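Local coordinates for recombination protein uvsY (Enterobacteria phage T4, PDB 4ZWS) that promotes assembly of the UvsX recombinase on single-stranded DNA and helps it displace bound gp32 during viral DNA synthesis, at residues M30-S33 / K34-K38; K43-M46 / L47-A51; S81-K84 / T85-A89; F122-K125 / H126-M130. All coordinates share one frame; numbering follows the deposited sequence.

Interaction 1 of 4, residues M30-S33 / K34-K38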
loop_
_atom_site.group_PDB
_atom_site.type_symbol
_atom_site.label_atom_id
_atom_site.label_comp_id
_atom_site.label_asym_id
_atom_site.label_seq_id
_atom_site.Cartn_x
_atom_site.Cartn_y
_atom_site.Cartn_z
ATOM N N MET A 30 -30.344 8.545 -2.969
ATOM C CA MET A 30 -30.835 8.131 -4.266
ATOM C C MET A 30 -29.745 8.329 -5.307
ATOM O O MET A 30 -29.549 7.477 -6.179
ATOM C CB MET A 30 -32.101 8.908 -4.622
ATOM C CG MET A 30 -33.373 8.172 -4.236
ATOM S SD MET A 30 -34.894 9.080 -4.591
ATOM C CE MET A 30 -34.822 10.355 -3.344
ATOM N N LEU A 31 -29.022 9.447 -5.202
ATOM C CA LEU A 31 -27.926 9.712 -6.126
ATOM C C LEU A 31 -26.848 8.647 -6.060
ATOM O O LEU A 31 -26.358 8.190 -7.091
ATOM C CB LEU A 31 -27.290 11.070 -5.848
ATOM C CG LEU A 31 -28.099 12.307 -6.204
ATOM C CD1 LEU A 31 -27.339 13.542 -5.764
ATOM C CD2 LEU A 31 -28.319 12.333 -7.693
ATOM N N TYR A 32 -26.508 8.228 -4.848
ATOM C CA TYR A 32 -25.488 7.219 -4.684
ATOM C C TYR A 32 -25.944 5.941 -5.366
ATOM O O TYR A 32 -25.227 5.352 -6.182
ATOM C CB TYR A 32 -25.233 6.962 -3.209
ATOM C CG TYR A 32 -23.975 6.176 -2.928
ATOM C CD1 TYR A 32 -24.037 4.800 -2.759
ATOM C CD2 TYR A 32 -22.726 6.791 -2.880
ATOM C CE1 TYR A 32 -22.915 4.060 -2.521
ATOM C CE2 TYR A 32 -21.582 6.050 -2.626
ATOM C CZ TYR A 32 -21.690 4.680 -2.451
ATOM O OH TYR A 32 -20.586 3.899 -2.205
ATOM N N SER A 33 -27.185 5.571 -5.079
ATOM C CA SER A 33 -27.812 4.419 -5.700
ATOM C C SER A 33 -27.758 4.518 -7.241
ATOM O O SER A 33 -27.423 3.544 -7.917
ATOM C CB SER A 33 -29.233 4.280 -5.179
ATOM O OG SER A 33 -29.939 3.334 -5.930
ATOM N N LYS A 34 -28.082 5.695 -7.785
ATOM C CA LYS A 34 -28.097 5.913 -9.233
ATOM C C LYS A 34 -26.728 5.631 -9.845
ATOM O O LYS A 34 -26.614 4.928 -10.846
ATOM C CB LYS A 34 -28.489 7.344 -9.577
ATOM C CG LYS A 34 -28.895 7.518 -11.032
ATOM C CD LYS A 34 -28.197 8.689 -11.676
ATOM C CE LYS A 34 -28.582 10.007 -11.090
ATOM N NZ LYS A 34 -27.742 11.070 -11.690
ATOM N N TRP A 35 -25.691 6.201 -9.239
ATOM C CA TRP A 35 -24.331 6.048 -9.745
ATOM C C TRP A 35 -23.782 4.658 -9.442
ATOM O O TRP A 35 -22.943 4.148 -10.173
ATOM C CB TRP A 35 -23.416 7.134 -9.179
ATOM C CG TRP A 35 -23.634 8.464 -9.842
ATOM C CD1 TRP A 35 -24.462 9.459 -9.427
ATOM C CD2 TRP A 35 -23.007 8.939 -11.041
ATOM N NE1 TRP A 35 -24.394 10.524 -10.288
ATOM C CE2 TRP A 35 -23.506 10.229 -11.288
ATOM C CE3 TRP A 35 -22.072 8.399 -11.924
ATOM C CZ2 TRP A 35 -23.103 10.986 -12.385
ATOM C CZ3 TRP A 35 -21.672 9.157 -13.016
ATOM C CH2 TRP A 35 -22.189 10.434 -13.234
ATOM N N LEU A 36 -24.275 4.032 -8.383
ATOM C CA LEU A 36 -23.892 2.662 -8.114
ATOM C C LEU A 36 -24.362 1.775 -9.256
ATOM O O LEU A 36 -23.623 0.894 -9.698
ATOM C CB LEU A 36 -24.470 2.202 -6.780
ATOM C CG LEU A 36 -23.964 0.871 -6.240
ATOM C CD1 LEU A 36 -22.446 0.837 -6.196
ATOM C CD2 LEU A 36 -24.524 0.688 -4.853
ATOM N N ASN A 37 -25.551 2.061 -9.781
ATOM C CA ASN A 37 -26.087 1.344 -10.944
ATOM C C ASN A 37 -25.328 1.584 -12.237
ATOM O O ASN A 37 -25.125 0.649 -13.005
ATOM C CB ASN A 37 -27.555 1.684 -11.139
ATOM C CG ASN A 37 -28.407 1.081 -10.068
ATOM O OD1 ASN A 37 -27.962 0.165 -9.376
ATOM N ND2 ASN A 37 -29.615 1.614 -9.879
ATOM N N LYS A 38 -24.928 2.828 -12.488
ATOM C CA LYS A 38 -24.101 3.121 -13.652
ATOM C C LYS A 38 -22.863 2.234 -13.603
ATOM O O LYS A 38 -22.571 1.516 -14.551
ATOM C CB LYS A 38 -23.693 4.592 -13.689
ATOM C CG LYS A 38 -24.776 5.537 -14.136
ATOM C CD LYS A 38 -24.301 6.978 -14.041
ATOM C CE LYS A 38 -25.138 7.923 -14.891
ATOM N NZ LYS A 38 -26.590 7.891 -14.563
#
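Leu31 and Lys34 lie side by side and point the same way, with Leu31 CD2 4.1 Å from Lys34 CE, so the aliphatic part of the lysine rests against the leucine. A bend at its second and third side-chain torsions (chi3 -65°) takes the amine of Lys34 to salt bridges with Asp13 and Glu9 of helix 3-14. One residue on, and reaching across a turn of helix, Tyr32 CE1 comes to 4.4 Å from Leu36 CD2, the methyl meeting the ring obliquely. Leu31 O has two neighbours on Trp35: it accepts the backbone N-H (Trp35 N to Leu31 O 3.0 Å) and lies in the plane of the indole at its edge, 3.3 Å from Trp35 CD1. Lys38 CD lies over one face of the indole, near the rim. Trp35 NE1 is hydrogen-bonded to Asp13, which anchors the large ring while it packs on Leu6, Leu10, Ala113 and Ile117. Tyr32 OH is hydrogen-bonded to Phe133 O of the second subunit, and Leu36 packs on Phe133 there. Continuous i to i+4 bonding, with apolar residues turned to neighbouring helices and subunit, is typical of a helix in an alpha-helical bundle, here within a heptameric alpha barrel.

Interaction 2 of 4, residues K43-M46 / L47-A51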
loop_
_atom_site.group_PDB
_atom_site.type_symbol
_atom_site.label_atom_id
_atom_site.label_comp_id
_atom_site.label_asym_id
_atom_site.label_seq_id
_atom_site.Cartn_x
_atom_site.Cartn_y
_atom_site.Cartn_z
ATOM N N LYS A 43 -19.473 -2.374 -15.494
ATOM C CA LYS A 43 -18.780 -3.643 -15.324
ATOM C C LYS A 43 -19.356 -4.721 -16.247
ATOM O O LYS A 43 -18.611 -5.498 -16.850
ATOM C CB LYS A 43 -18.821 -4.145 -13.874
ATOM C CG LYS A 43 -17.807 -3.526 -12.930
ATOM C CD LYS A 43 -17.895 -4.123 -11.514
ATOM C CE LYS A 43 -19.262 -3.929 -10.878
ATOM N NZ LYS A 43 -19.438 -4.745 -9.636
ATOM N N LYS A 44 -20.677 -4.759 -16.375
ATOM C CA LYS A 44 -21.307 -5.750 -17.246
ATOM C C LYS A 44 -20.900 -5.533 -18.697
ATOM O O LYS A 44 -20.570 -6.478 -19.405
ATOM C CB LYS A 44 -22.830 -5.712 -17.127
ATOM C CG LYS A 44 -23.367 -6.311 -15.841
ATOM C CD LYS A 44 -24.862 -6.635 -15.946
ATOM C CE LYS A 44 -25.635 -6.247 -14.676
ATOM N NZ LYS A 44 -25.882 -4.768 -14.562
ATOM N N GLU A 45 -20.895 -4.277 -19.123
ATOM C CA GLU A 45 -20.515 -3.941 -20.480
ATOM C C GLU A 45 -19.056 -4.309 -20.798
ATOM O O GLU A 45 -18.766 -4.866 -21.855
ATOM C CB GLU A 45 -20.740 -2.447 -20.728
ATOM C CG GLU A 45 -20.398 -2.014 -22.145
ATOM C CD GLU A 45 -21.292 -2.662 -23.201
ATOM O OE1 GLU A 45 -22.361 -3.202 -22.841
ATOM O OE2 GLU A 45 -20.912 -2.659 -24.392
ATOM N N MET A 46 -18.150 -4.035 -19.869
ATOM C CA MET A 46 -16.732 -4.337 -20.067
ATOM C C MET A 46 -16.455 -5.825 -20.191
ATOM O O MET A 46 -15.574 -6.275 -20.928
ATOM C CB MET A 46 -15.911 -3.772 -18.906
ATOM C CG MET A 46 -15.937 -2.271 -18.798
ATOM S SD MET A 46 -14.810 -1.698 -17.530
ATOM C CE MET A 46 -13.213 -1.989 -18.301
ATOM N N LEU A 47 -17.230 -6.584 -19.448
ATOM C CA LEU A 47 -17.105 -8.021 -19.409
ATOM C C LEU A 47 -17.497 -8.544 -20.805
ATOM O O LEU A 47 -16.902 -9.483 -21.371
ATOM C CB LEU A 47 -17.974 -8.502 -18.258
ATOM C CG LEU A 47 -18.060 -9.885 -17.691
ATOM C CD1 LEU A 47 -16.650 -10.181 -17.244
ATOM C CD2 LEU A 47 -18.984 -9.821 -16.486
ATOM N N ARG A 48 -18.525 -7.914 -21.351
ATOM C CA ARG A 48 -19.022 -8.196 -22.689
ATOM C C ARG A 48 -17.988 -7.801 -23.773
ATOM O O ARG A 48 -17.726 -8.540 -24.724
ATOM C CB ARG A 48 -20.343 -7.461 -22.847
ATOM C CG ARG A 48 -21.236 -7.847 -23.959
ATOM C CD ARG A 48 -22.428 -6.911 -23.882
ATOM N NE ARG A 48 -23.150 -7.118 -22.622
ATOM C CZ ARG A 48 -23.777 -6.159 -21.933
ATOM N NH1 ARG A 48 -23.750 -4.900 -22.354
ATOM N NH2 ARG A 48 -24.411 -6.449 -20.801
ATOM N N ILE A 49 -17.374 -6.635 -23.599
ATOM C CA ILE A 49 -16.368 -6.141 -24.536
ATOM C C ILE A 49 -15.119 -7.032 -24.547
ATOM O O ILE A 49 -14.567 -7.312 -25.616
ATOM C CB ILE A 49 -15.987 -4.697 -24.232
ATOM C CG1 ILE A 49 -17.183 -3.777 -24.480
ATOM C CG2 ILE A 49 -14.806 -4.250 -25.080
ATOM C CD1 ILE A 49 -16.876 -2.333 -24.113
ATOM N N GLU A 50 -14.675 -7.486 -23.373
ATOM C CA GLU A 50 -13.508 -8.368 -23.299
ATOM C C GLU A 50 -13.740 -9.643 -24.081
ATOM O O GLU A 50 -12.810 -10.184 -24.680
ATOM C CB GLU A 50 -13.164 -8.730 -21.851
ATOM C CG GLU A 50 -12.108 -7.839 -21.234
ATOM C CD GLU A 50 -11.927 -8.071 -19.742
ATOM O OE1 GLU A 50 -12.750 -8.802 -19.135
ATOM O OE2 GLU A 50 -10.965 -7.508 -19.175
ATOM N N ALA A 51 -14.988 -10.097 -24.118
ATOM C CA ALA A 51 -15.336 -11.275 -24.894
ATOM C C ALA A 51 -15.162 -10.953 -26.381
ATOM O O ALA A 51 -14.646 -11.774 -27.148
ATOM C CB ALA A 51 -16.750 -11.721 -24.597
#
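Glu45 reaches forward along helix 21-64 to both Arg48 and Ile49, three and four residues on. From CB the chain leaves with CG anti to the backbone N (chi1 -179°), and Glu45 CG meets the end of the isoleucine, 4.0 Å from Ile49 CD1. A turn at the next bond (chi2 64°) swings the carboxylate forward, between Arg48 and Ile49. There the two oxygens part: Glu45 OE2 lies beside the aliphatic branch of Ile49, 3.9 Å from Ile49 CG1, while OE1 faces the guanidinium of Arg48 and is placed to pair with NH1 as a salt bridge. The modelled separation of those two atoms is too short to be real, so the details of this pairing are doubtful. As modelled, the carboxylate and guanidinium planes are 71° apart. One face of the guanidinium lies over Glu45 CA and Lys44 O, and Arg48 NH2 is 4.1 Å from Lys44 CB. Beneath, Ile49 N donates to Glu45 O at 2.8 Å, and Ile49 CG1 also approaches Glu45 O, at 3.3 Å. Charged Arg48, probably ion-paired with Glu45, suits the exposed flank. Buried, branched Ile49 meets Trp103 of helix 91-135 together with Glu45 and Met46, while charged residues take the exposed side, as in an amphipathic helix of an alpha-helical bundle.

Interaction 3 of 4, residues S81-K84 / T85-A89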
loop_
_atom_site.group_PDB
_atom_site.type_symbol
_atom_site.label_atom_id
_atom_site.label_comp_id
_atom_site.label_asym_id
_atom_site.label_seq_id
_atom_site.Cartn_x
_atom_site.Cartn_y
_atom_site.Cartn_z
ATOM N N SER A 81 7.712 -13.452 -32.962
ATOM C CA SER A 81 8.302 -12.347 -32.199
ATOM C C SER A 81 7.704 -10.987 -32.544
ATOM O O SER A 81 7.835 -10.046 -31.770
ATOM C CB SER A 81 9.812 -12.288 -32.412
ATOM O OG SER A 81 10.124 -11.855 -33.721
ATOM N N GLU A 82 7.044 -10.887 -33.689
ATOM C CA GLU A 82 6.496 -9.620 -34.143
ATOM C C GLU A 82 5.003 -9.510 -33.838
ATOM O O GLU A 82 4.415 -8.426 -33.907
ATOM C CB GLU A 82 6.742 -9.447 -35.642
ATOM C CG GLU A 82 8.205 -9.573 -36.029
ATOM C CD GLU A 82 8.435 -9.492 -37.524
ATOM O OE1 GLU A 82 7.785 -10.266 -38.263
ATOM O OE2 GLU A 82 9.262 -8.652 -37.961
ATOM N N MET A 83 4.399 -10.630 -33.463
ATOM C CA MET A 83 2.952 -10.728 -33.419
ATOM C C MET A 83 2.279 -9.807 -32.377
ATOM O O MET A 83 1.243 -9.220 -32.676
ATOM C CB MET A 83 2.558 -12.193 -33.197
ATOM C CG MET A 83 1.228 -12.610 -33.845
ATOM S SD MET A 83 0.952 -12.136 -35.583
ATOM C CE MET A 83 2.026 -13.244 -36.466
ATOM N N LYS A 84 2.852 -9.651 -31.179
ATOM C CA LYS A 84 2.248 -8.744 -30.187
ATOM C C LYS A 84 2.145 -7.313 -30.714
ATOM O O LYS A 84 1.090 -6.684 -30.598
ATOM C CB LYS A 84 3.016 -8.739 -28.863
ATOM C CG LYS A 84 2.623 -9.842 -27.900
ATOM C CD LYS A 84 3.485 -9.802 -26.640
ATOM C CE LYS A 84 3.068 -10.877 -25.632
ATOM N NZ LYS A 84 3.553 -10.597 -24.235
ATOM N N THR A 85 3.230 -6.801 -31.295
ATOM C CA THR A 85 3.210 -5.463 -31.890
ATOM C C THR A 85 2.183 -5.367 -33.009
ATOM O O THR A 85 1.451 -4.392 -33.105
ATOM C CB THR A 85 4.579 -5.062 -32.457
ATOM O OG1 THR A 85 5.543 -5.082 -31.411
ATOM C CG2 THR A 85 4.528 -3.661 -33.046
ATOM N N VAL A 86 2.125 -6.387 -33.849
ATOM C CA VAL A 86 1.234 -6.354 -34.997
ATOM C C VAL A 86 -0.231 -6.387 -34.557
ATOM O O VAL A 86 -1.054 -5.605 -35.042
ATOM C CB VAL A 86 1.549 -7.523 -35.965
ATOM C CG1 VAL A 86 0.450 -7.694 -37.006
ATOM C CG2 VAL A 86 2.876 -7.267 -36.650
ATOM N N LEU A 87 -0.544 -7.282 -33.627
ATOM C CA LEU A 87 -1.893 -7.393 -33.089
ATOM C C LEU A 87 -2.347 -6.113 -32.377
ATOM O O LEU A 87 -3.491 -5.682 -32.541
ATOM C CB LEU A 87 -1.981 -8.574 -32.126
ATOM C CG LEU A 87 -2.056 -9.918 -32.830
ATOM C CD1 LEU A 87 -2.135 -11.022 -31.814
ATOM C CD2 LEU A 87 -3.250 -9.940 -33.782
ATOM N N SER A 88 -1.462 -5.503 -31.592
ATOM C CA SER A 88 -1.849 -4.316 -30.847
ATOM C C SER A 88 -2.160 -3.141 -31.769
ATOM O O SER A 88 -2.898 -2.237 -31.385
ATOM C CB SER A 88 -0.763 -3.923 -29.853
ATOM O OG SER A 88 -0.516 -4.963 -28.925
ATOM N N ALA A 89 -1.622 -3.170 -32.992
ATOM C CA ALA A 89 -1.821 -2.078 -33.945
ATOM C C ALA A 89 -2.942 -2.361 -34.941
ATOM O O ALA A 89 -3.359 -1.480 -35.686
ATOM C CB ALA A 89 -0.531 -1.790 -34.690
#
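Ser88 holds its hydroxyl anti to the carbonyl carbon (chi1 -60°), beside its backbone N, and so turns OG back to Lys84 O; Leu87 has its CG in the same relation to its own backbone, which brings its CD1 branch to Met83 CG. Both contacts belong to the short helix 83-89, where serine returns its side chain to the carbonyl four residues earlier, a familiar intrahelical arrangement for a small hydroxyl residue. Met83 CG and Leu87 CD1 meet at 4.2 Å, an apolar i to i+4 contact. These flexible and branched hydrocarbon chains suit the side facing helix 21-64: Met83, Val86 and Leu87 touch Tyr64, and Leu87 also touches Arg60. Beneath, Val86 N is hydrogen-bonded to Glu82 O at 3.1 Å and Leu87 N to Met83 O at 2.8 Å, the latter nearly straight at 171°. Val86 CG2 also lies 3.4 Å from Glu82 O, its methyl beside the accepting carbonyl. Glu82 carries its carboxylate away to a salt bridge with Arg67 of the third subunit, and OE1 also accepts from Glu79 N, so its polar end ties this region to another chain. Thr85 packs on Leu61 of that subunit. Lys84 O accepts twice: from Ser88 N at 3.0 Å and from Ser88 OG at 2.9 Å, the two donors approaching from opposite faces of the carbonyl plane.

Interaction 4 of 4, residues F122-K125 / H126-M130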
loop_
_atom_site.group_PDB
_atom_site.type_symbol
_atom_site.label_atom_id
_atom_site.label_comp_id
_atom_site.label_asym_id
_atom_site.label_seq_id
_atom_site.Cartn_x
_atom_site.Cartn_y
_atom_site.Cartn_z
ATOM N N PHE A 122 -22.011 14.187 3.738
ATOM C CA PHE A 122 -21.398 14.784 4.910
ATOM C C PHE A 122 -21.403 16.306 4.853
ATOM O O PHE A 122 -21.626 16.956 5.876
ATOM C CB PHE A 122 -19.993 14.252 5.118
ATOM C CG PHE A 122 -19.967 12.810 5.513
ATOM C CD1 PHE A 122 -20.194 12.442 6.837
ATOM C CD2 PHE A 122 -19.684 11.822 4.580
ATOM C CE1 PHE A 122 -20.175 11.113 7.219
ATOM C CE2 PHE A 122 -19.652 10.493 4.955
ATOM C CZ PHE A 122 -19.899 10.137 6.277
ATOM N N ALA A 123 -21.116 16.871 3.681
ATOM C CA ALA A 123 -21.174 18.321 3.530
ATOM C C ALA A 123 -22.552 18.836 3.953
ATOM O O ALA A 123 -22.666 19.822 4.681
ATOM C CB ALA A 123 -20.878 18.722 2.110
ATOM N N ILE A 124 -23.599 18.151 3.506
ATOM C CA ILE A 124 -24.959 18.545 3.843
ATOM C C ILE A 124 -25.199 18.496 5.348
ATOM O O ILE A 124 -25.768 19.425 5.915
ATOM C CB ILE A 124 -25.985 17.654 3.122
ATOM C CG1 ILE A 124 -25.854 17.845 1.607
ATOM C CG2 ILE A 124 -27.394 17.961 3.601
ATOM C CD1 ILE A 124 -26.681 16.896 0.762
ATOM N N LYS A 125 -24.746 17.422 5.990
ATOM C CA LYS A 125 -24.857 17.272 7.441
ATOM C C LYS A 125 -24.090 18.376 8.161
ATOM O O LYS A 125 -24.570 18.942 9.133
ATOM C CB LYS A 125 -24.341 15.902 7.889
ATOM C CG LYS A 125 -24.397 15.662 9.388
ATOM C CD LYS A 125 -25.801 15.927 9.901
ATOM C CE LYS A 125 -25.899 15.879 11.421
ATOM N NZ LYS A 125 -27.228 16.386 11.884
ATOM N N HIS A 126 -22.887 18.663 7.681
ATOM C CA HIS A 126 -22.042 19.683 8.284
ATOM C C HIS A 126 -22.738 21.045 8.241
ATOM O O HIS A 126 -22.740 21.783 9.225
ATOM C CB HIS A 126 -20.690 19.744 7.563
ATOM C CG HIS A 126 -19.875 18.487 7.690
ATOM N ND1 HIS A 126 -18.797 18.207 6.870
ATOM C CD2 HIS A 126 -19.980 17.436 8.539
ATOM C CE1 HIS A 126 -18.277 17.041 7.209
ATOM N NE2 HIS A 126 -18.976 16.551 8.217
ATOM N N ILE A 127 -23.351 21.352 7.102
ATOM C CA ILE A 127 -24.051 22.615 6.901
ATOM C C ILE A 127 -25.257 22.738 7.846
ATOM O O ILE A 127 -25.524 23.816 8.380
ATOM C CB ILE A 127 -24.485 22.774 5.437
ATOM C CG1 ILE A 127 -23.243 22.866 4.542
ATOM C CG2 ILE A 127 -25.370 23.997 5.264
ATOM C CD1 ILE A 127 -23.516 22.711 3.058
ATOM N N GLN A 128 -25.981 21.637 8.048
ATOM C CA GLN A 128 -27.111 21.622 8.977
ATOM C C GLN A 128 -26.648 21.887 10.411
ATOM O O GLN A 128 -27.266 22.663 11.140
ATOM C CB GLN A 128 -27.839 20.282 8.910
ATOM C CG GLN A 128 -28.598 20.090 7.618
ATOM C CD GLN A 128 -29.073 18.669 7.386
ATOM O OE1 GLN A 128 -28.364 17.706 7.669
ATOM N NE2 GLN A 128 -30.280 18.535 6.850
ATOM N N ASP A 129 -25.567 21.226 10.809
ATOM C CA ASP A 129 -24.961 21.427 12.121
ATOM C C ASP A 129 -24.543 22.881 12.334
ATOM O O ASP A 129 -24.723 23.431 13.428
ATOM C CB ASP A 129 -23.760 20.497 12.303
ATOM C CG ASP A 129 -24.175 19.052 12.498
ATOM O OD1 ASP A 129 -25.380 18.803 12.724
ATOM O OD2 ASP A 129 -23.304 18.163 12.426
ATOM N N MET A 130 -24.002 23.498 11.282
ATOM C CA MET A 130 -23.576 24.892 11.344
ATOM C C MET A 130 -24.785 25.808 11.531
ATOM O O MET A 130 -24.756 26.749 12.332
ATOM C CB MET A 130 -22.827 25.291 10.062
ATOM C CG MET A 130 -21.504 24.560 9.807
ATOM S SD MET A 130 -20.762 24.941 8.189
ATOM C CE MET A 130 -19.483 23.685 8.074
#
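Residues 122-125 run into 126-130 as one unbroken alpha helix, in which His126 N, Ile127 N, Gln128 N and Asp129 N each donate to the carbonyl four residues back. The shortest of these bonds joins His126 N to Phe122 O at 2.8 Å. Phe122 O also sits against one face of the imidazole, near CG and off the ring centre, while Phe122 CB is 3.9 Å from His126 CE1. Lys125 starts with CG anti to the backbone N (chi1 179°) and bends at the next torsion, which carries its amine forward to Asp129. Lys125 NZ and Asp129 OD1 form a salt bridge at 3.2 Å, weak as a hydrogen bond. The lysine crosses Gln128 at about a right angle, Lys125 CD being 3.8 Å from Gln128 OE1. Small Ala123 and branched Ile127 suit close helix packing: both lie on Ala25 of the third subunit, and Ile124 and Ile127 touch Leu21 of their own chain. Gln128 also touches Leu21. The i to i+4 pairing of opposite charges on Lys125 and Asp129 probably favours the helix, although the hydrogen bond itself is weak.

Overall arrangement
Interactions 1 and 2 follow one another on helix 21-64, their centres 20 Å apart and their nearest atoms about 5 Å apart. Interaction 4 belongs to helix 91-135, whose other parts pack on both of them; its centre is 21 Å from that of interaction 1 but 39 Å from that of interaction 2. Interaction 3 lies on the short helix joining these two long ones in sequence, and its centre is 55 Å from that of interaction 4, on the opposite side of the chain's centre. Yet both meet the third subunit, while interactions 1 and 2 reach the second. Together they mark out an elongated helical subunit with intersubunit contacts near both ends, as befits a ring-forming heptamer.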